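PDB 2CWY: DUF309 domain-containing protein, which is of unknown function but adopts the compact, all-helical fold of a DUF309 family member from Thermus thermophilus. Local coordinates for residues G33-L38 / C74-L79; L38-I43 / E66-G71; L45-H50 / L59-K64. All blocks are in the same frame, centred on the assembly; numbering follows the deposited sequence.

Contact 1 (G33-L38 / C74-L79); sequences GEERRL and CPLMGL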
loop_
_atom_site.group_PDB
_atom_site.type_symbol
_atom_site.label_atom_id
_atom_site.label_comp_id
_atom_site.label_asym_id
_atom_site.label_seq_id
_atom_site.Cartn_x
_atom_site.Cartn_y
_atom_site.Cartn_z
ATOM N N GLY A 33 4.333 -2.784 -15.314
ATOM C CA GLY A 33 3.016 -3.397 -15.358
ATOM C C GLY A 33 2.290 -3.651 -14.053
ATOM O O GLY A 33 2.112 -2.741 -13.240
ATOM N N GLU A 34 1.867 -4.898 -13.863
ATOM C CA GLU A 34 1.129 -5.303 -12.666
ATOM C C GLU A 34 1.881 -5.083 -11.362
ATOM O O GLU A 34 1.288 -4.684 -10.358
ATOM C CB GLU A 34 0.745 -6.772 -12.758
ATOM C CG GLU A 34 -0.164 -7.102 -13.904
ATOM C CD GLU A 34 -0.277 -8.593 -14.106
ATOM O OE1 GLU A 34 0.736 -9.225 -14.471
ATOM O OE2 GLU A 34 -1.370 -9.143 -13.895
ATOM N N GLU A 35 3.172 -5.392 -11.377
ATOM C CA GLU A 35 4.023 -5.209 -10.211
ATOM C C GLU A 35 4.100 -3.731 -9.824
ATOM O O GLU A 35 4.021 -3.387 -8.642
ATOM C CB GLU A 35 5.421 -5.749 -10.511
ATOM C CG GLU A 35 5.480 -7.272 -10.608
ATOM C CD GLU A 35 4.680 -7.841 -11.779
ATOM O OE1 GLU A 35 4.035 -8.892 -11.587
ATOM O OE2 GLU A 35 4.693 -7.253 -12.887
ATOM N N ARG A 36 4.246 -2.856 -10.820
ATOM C CA ARG A 36 4.336 -1.425 -10.549
ATOM C C ARG A 36 3.001 -0.943 -9.980
ATOM O O ARG A 36 2.964 -0.139 -9.048
ATOM C CB ARG A 36 4.705 -0.637 -11.829
ATOM C CG ARG A 36 5.273 0.773 -11.569
ATOM C CD ARG A 36 5.479 1.582 -12.869
ATOM N NE ARG A 36 5.976 2.939 -12.620
ATOM C CZ ARG A 36 7.261 3.270 -12.500
ATOM N NH1 ARG A 36 8.205 2.347 -12.617
ATOM N NH2 ARG A 36 7.605 4.529 -12.250
ATOM N N ARG A 37 1.897 -1.459 -10.511
ATOM C CA ARG A 37 0.590 -1.052 -10.014
ATOM C C ARG A 37 0.423 -1.489 -8.558
ATOM O O ARG A 37 -0.038 -0.718 -7.708
ATOM C CB ARG A 37 -0.517 -1.659 -10.891
ATOM C CG ARG A 37 -0.741 -0.890 -12.195
ATOM C CD ARG A 37 -1.635 -1.678 -13.137
ATOM N NE ARG A 37 -2.894 -2.045 -12.497
ATOM C CZ ARG A 37 -3.644 -3.070 -12.882
ATOM N NH1 ARG A 37 -3.256 -3.821 -13.906
ATOM N NH2 ARG A 37 -4.768 -3.351 -12.236
ATOM N N LEU A 38 0.809 -2.727 -8.270
ATOM C CA LEU A 38 0.704 -3.232 -6.920
ATOM C C LEU A 38 1.509 -2.371 -5.951
ATOM O O LEU A 38 1.007 -1.981 -4.902
ATOM C CB LEU A 38 1.203 -4.667 -6.850
ATOM C CG LEU A 38 1.331 -5.171 -5.412
ATOM C CD1 LEU A 38 -0.058 -5.413 -4.824
ATOM C CD2 LEU A 38 2.140 -6.419 -5.395
ATOM N N CYS A 74 -4.364 -11.929 -7.138
ATOM C CA CYS A 74 -3.987 -11.920 -5.721
ATOM C C CYS A 74 -3.782 -13.360 -5.258
ATOM O O CYS A 74 -4.619 -14.222 -5.511
ATOM C CB CYS A 74 -5.075 -11.250 -4.861
ATOM S SG CYS A 74 -4.632 -11.007 -3.096
ATOM N N PRO A 75 -2.656 -13.641 -4.581
ATOM C CA PRO A 75 -1.625 -12.653 -4.266
ATOM C C PRO A 75 -0.789 -12.265 -5.476
ATOM O O PRO A 75 -0.928 -12.838 -6.565
ATOM C CB PRO A 75 -0.799 -13.352 -3.192
ATOM C CG PRO A 75 -0.874 -14.799 -3.605
ATOM C CD PRO A 75 -2.351 -14.940 -3.946
ATOM N N LEU A 76 0.070 -11.272 -5.279
ATOM C CA LEU A 76 0.970 -10.804 -6.323
ATOM C C LEU A 76 2.244 -10.373 -5.609
ATOM O O LEU A 76 2.190 -9.708 -4.568
ATOM C CB LEU A 76 0.359 -9.632 -7.093
ATOM C CG LEU A 76 1.160 -9.123 -8.287
ATOM C CD1 LEU A 76 1.318 -10.240 -9.318
ATOM C CD2 LEU A 76 0.458 -7.922 -8.890
HETATM N N MSE A 77 3.384 -10.775 -6.163
HETATM C CA MSE A 77 4.692 -10.455 -5.587
HETATM C C MSE A 77 4.854 -11.049 -4.190
HETATM O O MSE A 77 5.695 -10.597 -3.422
HETATM C CB MSE A 77 4.897 -8.935 -5.512
HETATM C CG MSE A 77 4.870 -8.215 -6.841
HETATM SE SE MSE A 77 5.599 -6.413 -6.657
HETATM C CE MSE A 77 7.477 -6.871 -6.629
ATOM N N GLY A 78 4.040 -12.053 -3.869
ATOM C CA GLY A 78 4.108 -12.695 -2.566
ATOM C C GLY A 78 3.299 -11.985 -1.495
ATOM O O GLY A 78 3.439 -12.280 -0.303
ATOM N N LEU A 79 2.435 -11.065 -1.919
ATOM C CA LEU A 79 1.599 -10.288 -1.005
ATOM C C LEU A 79 0.086 -10.487 -1.188
ATOM O O LEU A 79 -0.428 -10.430 -2.303
ATOM C CB LEU A 79 1.899 -8.788 -1.171
ATOM C CG LEU A 79 0.987 -7.845 -0.372
ATOM C CD1 LEU A 79 1.257 -8.015 1.120
ATOM C CD2 LEU A 79 1.231 -6.407 -0.809
#
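L38 pushes its CD2 methyl into the corner made by L76 and M77. The methyl sits 3.6 Å from CG of M77, a selenomethionine, and also touches CB and SE of that side chain. The side chains of L38 and M77 run past each other in opposite directions. The backbone joins in, because L38 CD2 lies 3.4 Å from the carbonyl O of L76. With CG anti to its N (chi1 170°), L38 sends this branch out from the helix and at the loop. L76 reaches the other way, over the helix backbone. Its CD2 methyl lies 3.7 Å from E34 O and 3.9 Å from L38 CB. E34 O already accepts the helical bond from L38 N, and the methyl packs against it.

L76 to L79 form a type I' beta turn, with positive phi at M77 and G78, and from it L76 and M77 both face the helix. Backbone bonds in both directions between L76 and L79 close it. The loop links helix 59-69 to helix 81-92 and leans here on residues 34-38 of helix 33-53. W81 of helix 81-92 also touches L38.

E35 crosses L76 at about a right angle, and its OE1 is 3.8 Å from L76 CD1, a van der Waals touch. The E35 chain bends at CB-CG (chi2 65°). Its aliphatic part lies against M77, with E35 CB 3.9 Å from M77 SE. With an alanine here in place of L76 both methyls go; L38 CB and E34 O would probably lose their cover, and the E35 carboxylate the methyl it rests against. At the far end of the turn, L79 CD2 approaches L38 CD1 at 4.3 Å.

Contact 2 (L38-I43 / E66-G71); sequences LLQGVI and EARLEG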
loop_
_atom_site.group_PDB
_atom_site.type_symbol
_atom_site.label_atom_id
_atom_site.label_comp_id
_atom_site.label_asym_id
_atom_site.label_seq_id
_atom_site.Cartn_x
_atom_site.Cartn_y
_atom_site.Cartn_z
ATOM N N LEU A 38 0.809 -2.727 -8.270
ATOM C CA LEU A 38 0.704 -3.232 -6.920
ATOM C C LEU A 38 1.509 -2.371 -5.951
ATOM O O LEU A 38 1.007 -1.981 -4.902
ATOM C CB LEU A 38 1.203 -4.667 -6.850
ATOM C CG LEU A 38 1.331 -5.171 -5.412
ATOM C CD1 LEU A 38 -0.058 -5.413 -4.824
ATOM C CD2 LEU A 38 2.140 -6.419 -5.395
ATOM N N LEU A 39 2.762 -2.078 -6.297
ATOM C CA LEU A 39 3.611 -1.269 -5.414
ATOM C C LEU A 39 3.022 0.118 -5.162
ATOM O O LEU A 39 2.984 0.589 -4.018
ATOM C CB LEU A 39 5.031 -1.179 -5.996
ATOM C CG LEU A 39 5.784 -2.520 -5.939
ATOM C CD1 LEU A 39 6.921 -2.531 -6.943
ATOM C CD2 LEU A 39 6.310 -2.756 -4.519
ATOM N N GLN A 40 2.534 0.770 -6.211
ATOM C CA GLN A 40 1.951 2.085 -6.022
ATOM C C GLN A 40 0.664 2.014 -5.198
ATOM O O GLN A 40 0.374 2.920 -4.438
ATOM C CB GLN A 40 1.672 2.756 -7.358
ATOM C CG GLN A 40 1.500 4.262 -7.199
ATOM C CD GLN A 40 1.559 4.984 -8.517
ATOM O OE1 GLN A 40 0.873 4.610 -9.468
ATOM N NE2 GLN A 40 2.377 6.026 -8.587
ATOM N N GLY A 41 -0.096 0.932 -5.351
ATOM C CA GLY A 41 -1.325 0.769 -4.594
ATOM C C GLY A 41 -1.033 0.649 -3.105
ATOM O O GLY A 41 -1.688 1.287 -2.282
ATOM N N VAL A 42 -0.048 -0.170 -2.752
ATOM C CA VAL A 42 0.333 -0.345 -1.348
ATOM C C VAL A 42 0.875 0.992 -0.803
ATOM O O VAL A 42 0.588 1.380 0.333
ATOM C CB VAL A 42 1.418 -1.441 -1.196
ATOM C CG1 VAL A 42 1.897 -1.520 0.265
ATOM C CG2 VAL A 42 0.864 -2.778 -1.639
ATOM N N ILE A 43 1.663 1.686 -1.622
ATOM C CA ILE A 43 2.206 2.977 -1.232
ATOM C C ILE A 43 1.062 3.958 -0.925
ATOM O O ILE A 43 1.113 4.689 0.067
ATOM C CB ILE A 43 3.105 3.560 -2.359
ATOM C CG1 ILE A 43 4.493 2.905 -2.314
ATOM C CG2 ILE A 43 3.201 5.080 -2.228
ATOM C CD1 ILE A 43 5.356 3.252 -3.509
ATOM N N GLU A 66 -7.206 1.973 -4.957
ATOM C CA GLU A 66 -8.171 1.023 -5.496
ATOM C C GLU A 66 -8.090 0.988 -7.017
ATOM O O GLU A 66 -8.176 -0.083 -7.623
ATOM C CB GLU A 66 -9.583 1.387 -5.026
ATOM C CG GLU A 66 -9.729 1.279 -3.495
ATOM C CD GLU A 66 -11.080 1.731 -2.964
ATOM O OE1 GLU A 66 -11.576 2.791 -3.402
ATOM O OE2 GLU A 66 -11.627 1.030 -2.084
ATOM N N ALA A 67 -7.904 2.153 -7.630
ATOM C CA ALA A 67 -7.802 2.239 -9.081
ATOM C C ALA A 67 -6.610 1.428 -9.593
ATOM O O ALA A 67 -6.682 0.780 -10.639
ATOM C CB ALA A 67 -7.664 3.696 -9.503
ATOM N N ARG A 68 -5.514 1.461 -8.850
ATOM C CA ARG A 68 -4.317 0.731 -9.244
ATOM C C ARG A 68 -4.429 -0.773 -8.994
ATOM O O ARG A 68 -3.922 -1.582 -9.782
ATOM C CB ARG A 68 -3.104 1.247 -8.462
ATOM C CG ARG A 68 -2.870 2.752 -8.505
ATOM C CD ARG A 68 -2.102 3.197 -9.730
ATOM N NE ARG A 68 -1.801 4.629 -9.665
ATOM C CZ ARG A 68 -2.708 5.591 -9.815
ATOM N NH1 ARG A 68 -3.977 5.277 -10.043
ATOM N NH2 ARG A 68 -2.346 6.864 -9.730
ATOM N N LEU A 69 -5.069 -1.149 -7.889
ATOM C CA LEU A 69 -5.180 -2.561 -7.504
ATOM C C LEU A 69 -6.279 -3.317 -8.228
ATOM O O LEU A 69 -6.252 -4.547 -8.327
ATOM C CB LEU A 69 -5.392 -2.663 -5.989
ATOM C CG LEU A 69 -4.256 -2.051 -5.156
ATOM C CD1 LEU A 69 -4.699 -1.855 -3.724
ATOM C CD2 LEU A 69 -3.015 -2.955 -5.235
ATOM N N GLU A 70 -7.241 -2.569 -8.744
ATOM C CA GLU A 70 -8.363 -3.159 -9.452
ATOM C C GLU A 70 -7.948 -4.071 -10.592
ATOM O O GLU A 70 -7.246 -3.646 -11.506
ATOM C CB GLU A 70 -9.264 -2.059 -10.011
ATOM C CG GLU A 70 -10.474 -2.598 -10.761
ATOM C CD GLU A 70 -11.472 -3.281 -9.841
ATOM O OE1 GLU A 70 -11.065 -4.175 -9.064
ATOM O OE2 GLU A 70 -12.668 -2.921 -9.898
ATOM N N GLY A 71 -8.386 -5.327 -10.528
ATOM C CA GLY A 71 -8.087 -6.269 -11.591
ATOM C C GLY A 71 -6.781 -7.029 -11.482
ATOM O O GLY A 71 -6.482 -7.871 -12.332
#
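G41 lets helix 33-53 and the last turn of helix 59-69 come close together. The CA atoms of G41 and R68 are 5.5 Å apart. G41 CA rests 4.1 Å from L69 CG and 4.3 Å from R68 CB. A CB at G41 would point at the other helix and run into L69 CD2, so the absent side chain is what permits this approach. L69 turns its branch inward, and its CD2 meets L38 CD1 at 3.9 Å. The two leucines cross at a slant. W81 of helix 81-92 packs on L69 as well.

The other side of the contact is more open. Q40 and R68 are both partly exposed and meet through one hydrogen bond. R68 NE donates to Q40 OE1 over 2.7 Å, with an N-H...O angle of 153°. The R68 chain bends at its second torsion (chi2 -84°), which brings NE round toward the glutamine. OE1 lies at the guanidinium edge, close to the plane of that group. The amide is turned differently: its plane stands 66° from the guanidinium, and NE sits above the carbonyl plane. R68 CD also comes within 3.3 Å of Q40 OE1. W28 of helix 17-30 also touches the Q40 side chain.

The amide oxygen brings no countercharge, so the bond pairs a charged donor with a neutral acceptor. The arginine charge is likely to strengthen it and to polarise the amide.

Contact 3 (L45-H50 / L59-K64); sequences LAAALH and LRNLRK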
loop_
_atom_site.group_PDB
_atom_site.type_symbol
_atom_site.label_atom_id
_atom_site.label_comp_id
_atom_site.label_asym_id
_atom_site.label_seq_id
_atom_site.Cartn_x
_atom_site.Cartn_y
_atom_site.Cartn_z
ATOM N N LEU A 45 -2.030 3.239 -0.023
ATOM C CA LEU A 45 -2.782 2.832 1.165
ATOM C C LEU A 45 -2.001 3.326 2.386
ATOM O O LEU A 45 -2.582 3.871 3.336
ATOM C CB LEU A 45 -2.916 1.309 1.232
ATOM C CG LEU A 45 -3.721 0.656 0.106
ATOM C CD1 LEU A 45 -3.816 -0.844 0.366
ATOM C CD2 LEU A 45 -5.107 1.265 0.042
ATOM N N ALA A 46 -0.683 3.130 2.367
ATOM C CA ALA A 46 0.143 3.596 3.481
ATOM C C ALA A 46 -0.010 5.121 3.599
ATOM O O ALA A 46 -0.191 5.662 4.698
ATOM C CB ALA A 46 1.623 3.219 3.249
ATOM N N ALA A 47 0.048 5.804 2.460
ATOM C CA ALA A 47 -0.075 7.262 2.432
ATOM C C ALA A 47 -1.411 7.731 3.003
ATOM O O ALA A 47 -1.476 8.755 3.688
ATOM C CB ALA A 47 0.105 7.773 0.984
ATOM N N ALA A 48 -2.476 6.986 2.717
ATOM C CA ALA A 48 -3.805 7.331 3.216
ATOM C C ALA A 48 -3.825 7.291 4.740
ATOM O O ALA A 48 -4.325 8.208 5.389
ATOM C CB ALA A 48 -4.841 6.357 2.668
ATOM N N LEU A 49 -3.275 6.225 5.314
ATOM C CA LEU A 49 -3.266 6.107 6.763
ATOM C C LEU A 49 -2.380 7.153 7.426
ATOM O O LEU A 49 -2.703 7.640 8.518
ATOM C CB LEU A 49 -2.842 4.694 7.171
ATOM C CG LEU A 49 -3.812 3.631 6.656
ATOM C CD1 LEU A 49 -3.336 2.258 7.108
ATOM C CD2 LEU A 49 -5.216 3.903 7.176
ATOM N N HIS A 50 -1.273 7.504 6.768
ATOM C CA HIS A 50 -0.368 8.524 7.295
ATOM C C HIS A 50 -1.112 9.865 7.316
ATOM O O HIS A 50 -1.059 10.597 8.304
ATOM C CB HIS A 50 0.878 8.647 6.417
ATOM C CG HIS A 50 1.777 9.784 6.803
ATOM N ND1 HIS A 50 2.441 9.835 8.009
ATOM C CD2 HIS A 50 2.089 10.930 6.154
ATOM C CE1 HIS A 50 3.122 10.964 8.089
ATOM N NE2 HIS A 50 2.925 11.648 6.976
ATOM N N LEU A 59 -9.232 9.450 1.954
ATOM C CA LEU A 59 -10.031 8.814 0.909
ATOM C C LEU A 59 -9.546 9.027 -0.512
ATOM O O LEU A 59 -9.764 8.168 -1.359
ATOM C CB LEU A 59 -11.499 9.244 1.010
ATOM C CG LEU A 59 -12.420 8.286 1.767
ATOM C CD1 LEU A 59 -12.522 6.975 1.013
ATOM C CD2 LEU A 59 -11.893 8.060 3.163
ATOM N N ARG A 60 -8.912 10.164 -0.787
ATOM C CA ARG A 60 -8.408 10.408 -2.139
ATOM C C ARG A 60 -7.320 9.365 -2.441
ATOM O O ARG A 60 -7.298 8.759 -3.519
ATOM C CB ARG A 60 -7.853 11.834 -2.255
ATOM C CG ARG A 60 -7.428 12.220 -3.669
ATOM C CD ARG A 60 -7.070 13.708 -3.769
ATOM N NE ARG A 60 -6.856 14.123 -5.157
ATOM C CZ ARG A 60 -6.538 15.362 -5.529
ATOM N NH1 ARG A 60 -6.395 16.318 -4.616
ATOM N NH2 ARG A 60 -6.362 15.647 -6.817
ATOM N N ASN A 61 -6.428 9.154 -1.475
ATOM C CA ASN A 61 -5.374 8.159 -1.613
ATOM C C ASN A 61 -5.972 6.745 -1.707
ATOM O O ASN A 61 -5.537 5.946 -2.534
ATOM C CB ASN A 61 -4.394 8.265 -0.434
ATOM C CG ASN A 61 -3.379 9.393 -0.613
ATOM O OD1 ASN A 61 -2.685 9.784 0.335
ATOM N ND2 ASN A 61 -3.283 9.910 -1.825
ATOM N N LEU A 62 -6.976 6.433 -0.883
ATOM C CA LEU A 62 -7.600 5.106 -0.949
ATOM C C LEU A 62 -8.198 4.881 -2.341
ATOM O O LEU A 62 -8.037 3.804 -2.923
ATOM C CB LEU A 62 -8.708 4.951 0.101
ATOM C CG LEU A 62 -9.523 3.660 -0.013
ATOM C CD1 LEU A 62 -8.613 2.458 0.147
ATOM C CD2 LEU A 62 -10.621 3.646 1.035
ATOM N N ARG A 63 -8.876 5.901 -2.875
ATOM C CA ARG A 63 -9.484 5.814 -4.204
ATOM C C ARG A 63 -8.422 5.543 -5.277
ATOM O O ARG A 63 -8.612 4.694 -6.161
ATOM C CB ARG A 63 -10.237 7.115 -4.553
ATOM C CG ARG A 63 -10.478 7.300 -6.059
ATOM C CD ARG A 63 -11.428 8.458 -6.385
ATOM N NE ARG A 63 -11.107 9.703 -5.687
ATOM C CZ ARG A 63 -9.965 10.379 -5.814
ATOM N NH1 ARG A 63 -9.002 9.941 -6.617
ATOM N NH2 ARG A 63 -9.797 11.517 -5.146
ATOM N N LYS A 64 -7.305 6.261 -5.207
ATOM C CA LYS A 64 -6.232 6.055 -6.186
ATOM C C LYS A 64 -5.641 4.654 -6.037
ATOM O O LYS A 64 -5.314 3.994 -7.030
ATOM C CB LYS A 64 -5.153 7.116 -5.998
ATOM C CG LYS A 64 -5.659 8.513 -6.333
ATOM C CD LYS A 64 -4.725 9.584 -5.809
ATOM C CE LYS A 64 -3.396 9.564 -6.510
ATOM N NZ LYS A 64 -2.530 10.678 -5.998
#
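N61 lays its side chain across A47 and A48. Its CB packs on the A48 methyl, with CB to CB 3.7 Å. Farther out, N61 OD1 lies 3.5 Å from A47 CB and 3.6 Å from the carbonyl carbon of A47. The two segments belong to an antiparallel helical hairpin, in which helix 33-53 turns back through a short loop into helix 59-69. Their local axes pass 7.9 Å apart, with N-to-C directions at 170°.

The small A48 side chain favours this closeness. A48 and N61 have their CA atoms 5.1 Å apart, with just the A48 methyl and the N61 CB at this level. The A48 methyl also nears the second helix's main chain, 4.1 Å from L62 N. In N61, CG is anti to the carbonyl carbon (chi1 -80°), and this swings the amide over A47. The amide makes no hydrogen bond to segment 45-50, so its contact there is plain van der Waals packing. The side chain of N61 also touches L44 and Q51 of helix 33-53.

The hairpin is covered by other helices. A47 touches H21 of helix 17-30, and L45 touches W12 of helix 5-13. Helix 81-92 reaches A48 with L92 and L62 with L85.

One level away from A48, L45 and L62 fill the inner edge of the interface. Both are buried. The L45 side chain leaves its CA pointing away from the second helix, but its end comes back toward it. L62, its CG opposite the backbone N (chi1 173°), offers CD1 to L45. The two chains meet at a slant through single methyls, L45 CD2 lying 3.7 Å from L62 CD1.

Overall arrangement
All three contacts use helix 33-53, taken in order along its length. Contacts 2 and 3 both join it to helix 59-69, and their centres are about 10 Å apart. Contact 1 adds the loop that follows that second helix. It shares L38 with contact 2, and those two centres are about 8 Å apart. A probable hydrogen bond ties them further, from R37 NE to R68 O at 2.9 Å. L79 CD2 of contact 1 also packs on V42 CG2 of contact 2 at 3.7 Å. Contacts 1 and 3 do not touch. Their centres are about 18 Å apart, on opposite sides of the chain's centre. No active site or ligand is known here to relate them to.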